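Local coordinates for glucose-inhibited division protein A-related protein, probable oxidoreductase (Thermus thermophilus, PDB 2CUL) that binds flavin-adenine dinucleotide in a Rossmann-type fold and is probably an oxidoreductase related to the glucose-inhibited division protein GidA, at residues A11-A23 with P46-R58. Residues are numbered along the deposited sequence; the frame is centred on the assembly and turned at random.
Sequences AGFSGAETAFWLA and PKPPFPPGSLLER. With FAD (flavin-adenine dinucleotide), chain B.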
ATOM      1  N   ALA A  11       2.681   3.345  -1.429  1.00  7.57           N
ATOM      2  CA  ALA A  11       3.543   2.991  -2.551  1.00  7.19           C
ATOM      3  C   ALA A  11       4.480   1.847  -2.194  1.00  8.08           C
ATOM      4  O   ALA A  11       5.688   1.918  -2.442  1.00  6.44           O
ATOM      5  CB  ALA A  11       4.348   4.209  -2.989  1.00  6.48           C
ATOM      6  N   GLY A  12       3.913   0.798  -1.611  1.00  7.00           N
ATOM      7  CA  GLY A  12       4.698  -0.359  -1.230  1.00  8.46           C
ATOM      8  C   GLY A  12       4.592  -1.452  -2.275  1.00  7.11           C
ATOM      9  O   GLY A  12       4.162  -1.209  -3.402  1.00  7.02           O
ATOM     10  N   PHE A  13       4.963  -2.670  -1.903  1.00  7.35           N
ATOM     11  CA  PHE A  13       4.934  -3.770  -2.856  1.00  5.82           C
ATOM     12  C   PHE A  13       3.592  -4.038  -3.526  1.00  7.84           C
ATOM     13  O   PHE A  13       3.555  -4.314  -4.721  1.00 10.88           O
ATOM     14  CB  PHE A  13       5.483  -5.037  -2.196  1.00  7.20           C
ATOM     15  CG  PHE A  13       6.968  -4.985  -1.975  1.00  7.76           C
ATOM     16  CD1 PHE A  13       7.846  -5.467  -2.946  1.00 10.10           C
ATOM     17  CD2 PHE A  13       7.494  -4.388  -0.832  1.00  8.87           C
ATOM     18  CE1 PHE A  13       9.226  -5.350  -2.781  1.00 10.82           C
ATOM     19  CE2 PHE A  13       8.874  -4.265  -0.658  1.00  8.63           C
ATOM     20  CZ  PHE A  13       9.741  -4.747  -1.634  1.00  9.94           C
ATOM     21  N   SER A  14       2.491  -3.940  -2.786  1.00  7.95           N
ATOM     22  CA  SER A  14       1.189  -4.189  -3.400  1.00  5.94           C
ATOM     23  C   SER A  14       0.641  -2.948  -4.099  1.00  6.84           C
ATOM     24  O   SER A  14       0.153  -3.030  -5.221  1.00  7.35           O
ATOM     25  CB  SER A  14       0.176  -4.690  -2.357  1.00  5.49           C
ATOM     26  OG  SER A  14      -0.056  -3.729  -1.338  1.00  8.44           O
ATOM     27  N   GLY A  15       0.731  -1.800  -3.434  1.00  6.01           N
ATOM     28  CA  GLY A  15       0.224  -0.563  -4.006  1.00  7.48           C
ATOM     29  C   GLY A  15       0.956  -0.096  -5.247  1.00  5.83           C
ATOM     30  O   GLY A  15       0.332   0.324  -6.219  1.00  7.77           O
ATOM     31  N   ALA A  16       2.283  -0.155  -5.217  1.00  7.58           N
ATOM     32  CA  ALA A  16       3.073   0.267  -6.372  1.00  6.84           C
ATOM     33  C   ALA A  16       2.875  -0.690  -7.547  1.00  7.43           C
ATOM     34  O   ALA A  16       2.846  -0.263  -8.703  1.00  8.34           O
ATOM     35  CB  ALA A  16       4.548   0.345  -5.995  1.00  7.77           C
ATOM     36  N   GLU A  17       2.735  -1.981  -7.263  1.00  6.61           N
ATOM     37  CA  GLU A  17       2.530  -2.948  -8.337  1.00  5.08           C
ATOM     38  C   GLU A  17       1.183  -2.658  -8.999  1.00  7.28           C
ATOM     39  O   GLU A  17       1.060  -2.715 -10.222  1.00  8.86           O
ATOM     40  CB  GLU A  17       2.548  -4.382  -7.802  1.00  7.12           C
ATOM     41  CG  GLU A  17       2.686  -5.427  -8.898  1.00  9.69           C
ATOM     42  CD  GLU A  17       4.069  -5.421  -9.529  1.00 12.05           C
ATOM     43  OE1 GLU A  17       5.051  -5.713  -8.814  1.00  9.95           O
ATOM     44  OE2 GLU A  17       4.173  -5.125 -10.739  1.00 13.62           O
ATOM     45  N   THR A  18       0.172  -2.348  -8.190  1.00  7.60           N
ATOM     46  CA  THR A  18      -1.147  -2.033  -8.733  1.00  7.39           C
ATOM     47  C   THR A  18      -1.019  -0.823  -9.663  1.00  8.26           C
ATOM     48  O   THR A  18      -1.528  -0.827 -10.788  1.00  9.05           O
ATOM     49  CB  THR A  18      -2.162  -1.682  -7.615  1.00  6.47           C
ATOM     50  OG1 THR A  18      -2.248  -2.766  -6.684  1.00  8.76           O
ATOM     51  CG2 THR A  18      -3.540  -1.424  -8.204  1.00  6.40           C
ATOM     52  N   ALA A  19      -0.329   0.207  -9.186  1.00  8.83           N
ATOM     53  CA  ALA A  19      -0.130   1.427  -9.965  1.00  8.52           C
ATOM     54  C   ALA A  19       0.602   1.127 -11.265  1.00 10.13           C
ATOM     55  O   ALA A  19       0.263   1.663 -12.323  1.00 10.30           O
ATOM     56  CB  ALA A  19       0.663   2.442  -9.151  1.00  8.54           C
ATOM     57  N   PHE A  20       1.606   0.263 -11.177  1.00 10.30           N
ATOM     58  CA  PHE A  20       2.406  -0.104 -12.337  1.00 11.73           C
ATOM     59  C   PHE A  20       1.586  -0.669 -13.491  1.00 10.11           C
ATOM     60  O   PHE A  20       1.663  -0.169 -14.611  1.00 12.57           O
ATOM     61  CB  PHE A  20       3.478  -1.120 -11.936  1.00 14.03           C
ATOM     62  CG  PHE A  20       4.324  -1.592 -13.084  1.00 17.71           C
ATOM     63  CD1 PHE A  20       5.351  -0.800 -13.581  1.00 21.96           C
ATOM     64  CD2 PHE A  20       4.075  -2.822 -13.685  1.00 17.92           C
ATOM     65  CE1 PHE A  20       6.122  -1.225 -14.664  1.00 22.06           C
ATOM     66  CE2 PHE A  20       4.837  -3.258 -14.768  1.00 23.78           C
ATOM     67  CZ  PHE A  20       5.864  -2.456 -15.257  1.00 22.08           C
ATOM     68  N   TRP A  21       0.801  -1.709 -13.224  1.00  9.92           N
ATOM     69  CA  TRP A  21       0.001  -2.322 -14.275  1.00 11.83           C
ATOM     70  C   TRP A  21      -1.134  -1.442 -14.776  1.00 13.23           C
ATOM     71  O   TRP A  21      -1.483  -1.491 -15.955  1.00 16.07           O
ATOM     72  CB  TRP A  21      -0.543  -3.676 -13.813  1.00 12.89           C
ATOM     73  CG  TRP A  21       0.547  -4.680 -13.625  1.00 19.58           C
ATOM     74  CD1 TRP A  21       1.175  -5.000 -12.455  1.00 19.10           C
ATOM     75  CD2 TRP A  21       1.197  -5.439 -14.651  1.00 19.72           C
ATOM     76  NE1 TRP A  21       2.178  -5.908 -12.690  1.00 18.78           N
ATOM     77  CE2 TRP A  21       2.214  -6.195 -14.030  1.00 19.18           C
ATOM     78  CE3 TRP A  21       1.021  -5.552 -16.037  1.00 22.92           C
ATOM     79  CZ2 TRP A  21       3.055  -7.055 -14.747  1.00 23.62           C
ATOM     80  CZ3 TRP A  21       1.860  -6.408 -16.752  1.00 26.79           C
ATOM     81  CH2 TRP A  21       2.864  -7.147 -16.103  1.00 28.31           C
ATOM     82  N   LEU A  22      -1.712  -0.635 -13.893  1.00 10.37           N
ATOM     83  CA  LEU A  22      -2.787   0.251 -14.312  1.00 11.13           C
ATOM     84  C   LEU A  22      -2.212   1.286 -15.268  1.00 11.18           C
ATOM     85  O   LEU A  22      -2.791   1.567 -16.318  1.00 12.73           O
ATOM     86  CB  LEU A  22      -3.414   0.960 -13.107  1.00  9.70           C
ATOM     87  CG  LEU A  22      -4.312   0.107 -12.206  1.00  8.57           C
ATOM     88  CD1 LEU A  22      -4.750   0.925 -11.002  1.00 10.58           C
ATOM     89  CD2 LEU A  22      -5.527  -0.375 -12.997  1.00 10.27           C
ATOM     90  N   ALA A  23      -1.059   1.839 -14.902  1.00  9.63           N
ATOM     91  CA  ALA A  23      -0.410   2.855 -15.720  1.00 14.17           C
ATOM     92  C   ALA A  23       0.011   2.311 -17.083  1.00 15.84           C
ATOM     93  O   ALA A  23      -0.036   3.029 -18.084  1.00 17.50           O
ATOM     94  CB  ALA A  23       0.792   3.423 -14.980  1.00 13.39           C
ATOM     95  N   PRO A  46      14.865  -8.521  -1.402  1.00  9.63           N
ATOM     96  CA  PRO A  46      13.983  -9.377  -2.199  1.00  8.55           C
ATOM     97  C   PRO A  46      14.823 -10.336  -3.038  1.00 11.52           C
ATOM     98  O   PRO A  46      15.820  -9.935  -3.638  1.00 13.20           O
ATOM     99  CB  PRO A  46      13.218  -8.376  -3.062  1.00 11.08           C
ATOM    100  CG  PRO A  46      13.159  -7.155  -2.180  1.00 11.23           C
ATOM    101  CD  PRO A  46      14.564  -7.097  -1.635  1.00 10.77           C
ATOM    102  N   LYS A  47      14.420 -11.602  -3.074  1.00  9.90           N
ATOM    103  CA  LYS A  47      15.139 -12.609  -3.841  1.00 12.07           C
ATOM    104  C   LYS A  47      14.183 -13.353  -4.764  1.00 11.47           C
ATOM    105  O   LYS A  47      13.019 -13.567  -4.426  1.00 11.12           O
ATOM    106  CB  LYS A  47      15.826 -13.598  -2.899  1.00 14.15           C
ATOM    107  CG  LYS A  47      16.908 -12.981  -2.027  1.00 18.51           C
ATOM    108  CD  LYS A  47      17.528 -14.027  -1.113  1.00 25.05           C
ATOM    109  CE  LYS A  47      18.623 -13.430  -0.245  1.00 32.66           C
ATOM    110  NZ  LYS A  47      19.204 -14.446   0.675  1.00 34.85           N
ATOM    111  N   PRO A  48      14.667 -13.763  -5.947  1.00 11.92           N
ATOM    112  CA  PRO A  48      13.839 -14.485  -6.919  1.00 11.18           C
ATOM    113  C   PRO A  48      13.349 -15.836  -6.406  1.00 11.73           C
ATOM    114  O   PRO A  48      13.898 -16.384  -5.451  1.00 14.61           O
ATOM    115  CB  PRO A  48      14.764 -14.609  -8.129  1.00 15.68           C
ATOM    116  CG  PRO A  48      16.113 -14.708  -7.505  1.00 13.85           C
ATOM    117  CD  PRO A  48      16.057 -13.651  -6.421  1.00 13.10           C
ATOM    118  N   PRO A  49      12.332 -16.411  -7.064  1.00 13.04           N
ATOM    119  CA  PRO A  49      11.624 -15.896  -8.240  1.00 13.70           C
ATOM    120  C   PRO A  49      10.580 -14.814  -7.965  1.00 12.56           C
ATOM    121  O   PRO A  49       9.989 -14.757  -6.886  1.00 13.85           O
ATOM    122  CB  PRO A  49      11.000 -17.156  -8.826  1.00 13.50           C
ATOM    123  CG  PRO A  49      10.611 -17.902  -7.593  1.00 17.63           C
ATOM    124  CD  PRO A  49      11.839 -17.755  -6.709  1.00 13.47           C
ATOM    125  N   PHE A  50      10.365 -13.964  -8.965  1.00 13.25           N
ATOM    126  CA  PHE A  50       9.398 -12.877  -8.880  1.00 13.72           C
ATOM    127  C   PHE A  50       8.330 -13.069  -9.951  1.00 13.86           C
ATOM    128  O   PHE A  50       8.515 -13.837 -10.897  1.00 13.82           O
ATOM    129  CB  PHE A  50      10.098 -11.537  -9.118  1.00 14.56           C
ATOM    130  CG  PHE A  50      11.270 -11.294  -8.217  1.00 12.55           C
ATOM    131  CD1 PHE A  50      11.097 -11.185  -6.843  1.00 10.78           C
ATOM    132  CD2 PHE A  50      12.552 -11.165  -8.743  1.00 12.88           C
ATOM    133  CE1 PHE A  50      12.181 -10.946  -6.005  1.00 11.01           C
ATOM    134  CE2 PHE A  50      13.642 -10.927  -7.916  1.00 12.57           C
ATOM    135  CZ  PHE A  50      13.458 -10.816  -6.546  1.00 12.16           C
ATOM    136  N   PRO A  51       7.186 -12.383  -9.811  1.00 11.89           N
ATOM    137  CA  PRO A  51       6.132 -12.526 -10.820  1.00 11.97           C
ATOM    138  C   PRO A  51       6.671 -12.000 -12.149  1.00 14.08           C
ATOM    139  O   PRO A  51       7.232 -10.910 -12.205  1.00 10.38           O
ATOM    140  CB  PRO A  51       5.010 -11.653 -10.270  1.00 11.25           C
ATOM    141  CG  PRO A  51       5.204 -11.748  -8.781  1.00 10.69           C
ATOM    142  CD  PRO A  51       6.707 -11.606  -8.652  1.00 11.62           C
ATOM    143  N   PRO A  52       6.514 -12.770 -13.236  1.00 16.16           N
ATOM    144  CA  PRO A  52       7.013 -12.328 -14.543  1.00 16.64           C
ATOM    145  C   PRO A  52       6.545 -10.942 -14.992  1.00 17.07           C
ATOM    146  O   PRO A  52       5.354 -10.634 -14.963  1.00 17.08           O
ATOM    147  CB  PRO A  52       6.530 -13.433 -15.480  1.00 19.11           C
ATOM    148  CG  PRO A  52       6.571 -14.648 -14.601  1.00 22.72           C
ATOM    149  CD  PRO A  52       5.954 -14.130 -13.320  1.00 20.98           C
ATOM    150  N   GLY A  53       7.503 -10.110 -15.399  1.00 15.25           N
ATOM    151  CA  GLY A  53       7.205  -8.769 -15.878  1.00 15.08           C
ATOM    152  C   GLY A  53       6.746  -7.756 -14.845  1.00 14.87           C
ATOM    153  O   GLY A  53       6.384  -6.635 -15.196  1.00 15.09           O
ATOM    154  N   SER A  54       6.773  -8.139 -13.575  1.00 12.02           N
ATOM    155  CA  SER A  54       6.336  -7.252 -12.501  1.00 12.34           C
ATOM    156  C   SER A  54       7.321  -6.135 -12.190  1.00 12.99           C
ATOM    157  O   SER A  54       8.491  -6.195 -12.562  1.00 11.29           O
ATOM    158  CB  SER A  54       6.103  -8.057 -11.221  1.00  9.40           C
ATOM    159  OG  SER A  54       7.308  -8.675 -10.789  1.00  9.66           O
ATOM    160  N   LEU A  55       6.830  -5.112 -11.497  1.00 11.21           N
ATOM    161  CA  LEU A  55       7.669  -3.998 -11.081  1.00  9.91           C
ATOM    162  C   LEU A  55       8.716  -4.588 -10.143  1.00  9.79           C
ATOM    163  O   LEU A  55       9.875  -4.181 -10.148  1.00  9.51           O
ATOM    164  CB  LEU A  55       6.836  -2.957 -10.328  1.00 10.67           C
ATOM    165  CG  LEU A  55       7.618  -1.846  -9.626  1.00  9.21           C
ATOM    166  CD1 LEU A  55       8.315  -0.967 -10.655  1.00 13.76           C
ATOM    167  CD2 LEU A  55       6.666  -1.015  -8.775  1.00 11.79           C
ATOM    168  N   LEU A  56       8.290  -5.556  -9.336  1.00 10.80           N
ATOM    169  CA  LEU A  56       9.180  -6.221  -8.393  1.00  9.80           C
ATOM    170  C   LEU A  56      10.365  -6.854  -9.128  1.00 11.18           C
ATOM    171  O   LEU A  56      11.515  -6.680  -8.728  1.00  9.74           O
ATOM    172  CB  LEU A  56       8.403  -7.290  -7.610  1.00 10.18           C
ATOM    173  CG  LEU A  56       9.205  -8.251  -6.727  1.00  6.58           C
ATOM    174  CD1 LEU A  56      10.023  -7.475  -5.706  1.00 10.98           C
ATOM    175  CD2 LEU A  56       8.243  -9.217  -6.035  1.00  8.67           C
ATOM    176  N   GLU A  57      10.082  -7.574 -10.211  1.00  8.04           N
ATOM    177  CA  GLU A  57      11.137  -8.217 -10.991  1.00  8.03           C
ATOM    178  C   GLU A  57      12.059  -7.184 -11.634  1.00 10.46           C
ATOM    179  O   GLU A  57      13.282  -7.329 -11.619  1.00 11.79           O
ATOM    180  CB  GLU A  57      10.526  -9.105 -12.079  1.00 11.02           C
ATOM    181  CG  GLU A  57      11.559  -9.769 -12.987  1.00 12.35           C
ATOM    182  CD  GLU A  57      10.946 -10.769 -13.951  1.00 15.51           C
ATOM    183  OE1 GLU A  57      10.076 -10.377 -14.751  1.00 22.53           O
ATOM    184  OE2 GLU A  57      11.341 -11.952 -13.907  1.00 30.58           O
ATOM    185  N   ARG A  58      11.467  -6.137 -12.195  1.00 11.71           N
ATOM    186  CA  ARG A  58      12.240  -5.088 -12.854  1.00  8.50           C
ATOM    187  C   ARG A  58      13.151  -4.326 -11.895  1.00 11.01           C
ATOM    188  O   ARG A  58      14.239  -3.896 -12.277  1.00 13.04           O
ATOM    189  CB  ARG A  58      11.292  -4.113 -13.557  1.00 11.00           C
ATOM    190  CG  ARG A  58      10.425  -4.776 -14.619  1.00 10.44           C
ATOM    191  CD  ARG A  58       9.227  -3.915 -14.991  1.00 14.96           C
ATOM    192  NE  ARG A  58       8.271  -4.646 -15.818  1.00 17.53           N
ATOM    193  CZ  ARG A  58       8.281  -4.669 -17.147  1.00 18.83           C
ATOM    194  NH1 ARG A  58       9.198  -3.990 -17.823  1.00 20.17           N
ATOM    195  NH2 ARG A  58       7.369  -5.378 -17.801  1.00 17.26           N
TER
HETATM  196  PA  FAD B 301       4.351  -1.924   2.317  1.00  7.35           P
HETATM  197  O1A FAD B 301       4.773  -1.824   3.723  1.00  7.04           O
HETATM  198  O2A FAD B 301       5.310  -2.420   1.295  1.00  9.30           O
HETATM  199  O5B FAD B 301       3.833  -0.501   1.818  1.00  7.46           O
HETATM  200  C5B FAD B 301       2.890   0.234   2.599  1.00  6.88           C
HETATM  201  C4B FAD B 301       3.049   1.691   2.182  1.00  6.31           C
HETATM  202  O4B FAD B 301       1.910   2.395   2.678  1.00  6.30           O
HETATM  203  C3B FAD B 301       4.287   2.394   2.775  1.00  8.52           C
HETATM  204  O3B FAD B 301       5.034   3.074   1.789  1.00 11.66           O
HETATM  205  C2B FAD B 301       3.698   3.301   3.814  1.00  9.58           C
HETATM  206  O2B FAD B 301       4.481   4.413   4.179  1.00 10.34           O
HETATM  207  C1B FAD B 301       2.353   3.647   3.182  1.00  9.36           C
HETATM  208  N9A FAD B 301       1.337   4.136   4.111  1.00  8.53           N
HETATM  209  C8A FAD B 301       0.832   3.481   5.209  1.00  7.89           C
HETATM  210  N7A FAD B 301      -0.085   4.199   5.846  1.00  8.94           N
HETATM  211  C5A FAD B 301      -0.173   5.371   5.120  1.00  7.81           C
HETATM  212  C6A FAD B 301      -0.967   6.530   5.288  1.00  7.36           C
HETATM  213  N6A FAD B 301      -1.841   6.687   6.266  1.00  8.21           N
HETATM  214  N1A FAD B 301      -0.808   7.550   4.363  1.00  8.14           N
HETATM  215  C2A FAD B 301       0.094   7.413   3.333  1.00  8.34           C
HETATM  216  N3A FAD B 301       0.883   6.326   3.122  1.00  6.27           N
HETATM  217  C4A FAD B 301       0.712   5.338   4.041  1.00  7.51           C
HETATM  218  N1  FAD B 301       8.079 -10.337   3.083  1.00  8.31           N
HETATM  219  C2  FAD B 301       9.169 -10.829   2.401  1.00 10.43           C
HETATM  220  O2  FAD B 301       9.049 -11.323   1.306  1.00 11.25           O
HETATM  221  N3  FAD B 301      10.432 -10.745   3.006  1.00 10.27           N
HETATM  222  C4  FAD B 301      10.662 -10.200   4.251  1.00 12.94           C
HETATM  223  O4  FAD B 301      11.816 -10.157   4.729  1.00 14.37           O
HETATM  224  C4X FAD B 301       9.545  -9.699   4.951  1.00 11.20           C
HETATM  225  N5  FAD B 301       9.698  -9.144   6.214  1.00  8.90           N
HETATM  226  C5X FAD B 301       8.606  -8.652   6.906  1.00  7.34           C
HETATM  227  C6  FAD B 301       8.786  -8.100   8.173  1.00  9.40           C
HETATM  228  C7  FAD B 301       7.715  -7.577   8.922  1.00 11.64           C
HETATM  229  C7M FAD B 301       7.983  -6.989  10.285  1.00 12.23           C
HETATM  230  C8  FAD B 301       6.395  -7.621   8.345  1.00 10.49           C
HETATM  231  C8M FAD B 301       5.197  -7.076   9.074  1.00 11.13           C
HETATM  232  C9  FAD B 301       6.194  -8.185   7.061  1.00 10.57           C
HETATM  233  C9A FAD B 301       7.283  -8.710   6.314  1.00  9.12           C
HETATM  234  N10 FAD B 301       7.126  -9.289   5.006  1.00  7.30           N
HETATM  235  C10 FAD B 301       8.254  -9.785   4.328  1.00 10.25           C
HETATM  236  C1' FAD B 301       5.770  -9.400   4.333  1.00  8.29           C
HETATM  237  C2' FAD B 301       5.432  -8.448   3.163  1.00  8.60           C
HETATM  238  O2' FAD B 301       6.099  -8.878   2.007  1.00  8.92           O
HETATM  239  C3' FAD B 301       5.816  -6.983   3.454  1.00  9.38           C
HETATM  240  O3' FAD B 301       5.153  -6.497   4.620  1.00  9.50           O
HETATM  241  C4' FAD B 301       5.440  -6.023   2.307  1.00  9.60           C
HETATM  242  O4' FAD B 301       6.070  -4.756   2.478  1.00  8.11           O
HETATM  243  C5' FAD B 301       3.907  -5.871   2.266  1.00  8.71           C
HETATM  244  O5' FAD B 301       3.539  -5.017   1.170  1.00  7.20           O
HETATM  245  P   FAD B 301       2.442  -3.880   1.302  1.00  7.81           P
HETATM  246  O1P FAD B 301       2.350  -3.301  -0.048  1.00  7.40           O
HETATM  247  O2P FAD B 301       1.169  -4.428   1.883  1.00  8.29           O
HETATM  248  O3P FAD B 301       3.027  -2.845   2.334  1.00  6.38           O
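Glu17, on helix 13-24, faces the first turn of the short helix starting at Leu55, and the two backbones come as near as 5.9 Å between Glu17 CA and Leu55 CA. Its carboxylate receives the first amides of that helix, which have no earlier turn to bond to: Leu55 N reaches Glu17 OE2 at 2.8 Å in an almost straight bond (177°), and Leu56 N meets Glu17 OE1 at 3.3 Å. Both oxygens use their syn lone pairs. A bend at chi2 (70°) turns the acid across to these amides, where its negative charge probably also suits the positive end of the helix dipole. Ser217 holds OE1 as well, and Trp21 NE1 makes a weak bond to OE2. Ser54 is the N-cap, its hydroxyl accepting from Glu57 N and donating to Pro51 O within a type II turn, whose third residue, Gly53, takes the positive phi that glycine tolerates easily.

Apolar groups flank the carboxylate. Leu55 lays CB over one face of the Phe20 ring and sends CD2 to Ala16 CB, 3.8 Å away, the small methyl leaving room for the branched leucine. Leu56 CD1 touches the Phe13 ring at its edge, 3.7 Å from CE1. Farther along, beside the exposed Arg58, Phe20 CZ lies over a face of the guanidinium, 3.3 Å from NE, the planes 42° apart; NE and NH2 of Arg58 both hold Gly53 O, fixing the group against the ring.

One turn nearer the N-terminus of helix 13-24, backbone amides serve the cofactor: Phe13 N and Ser14 N donate to FAD phosphate oxygens, and Gly12 CA lies 3.2 Å from FAD O5B, where a side chain would clash. This glycine-rich strand-turn-helix is consistent with the GxGxxG dinucleotide-binding motif of Rossmann-type flavoproteins.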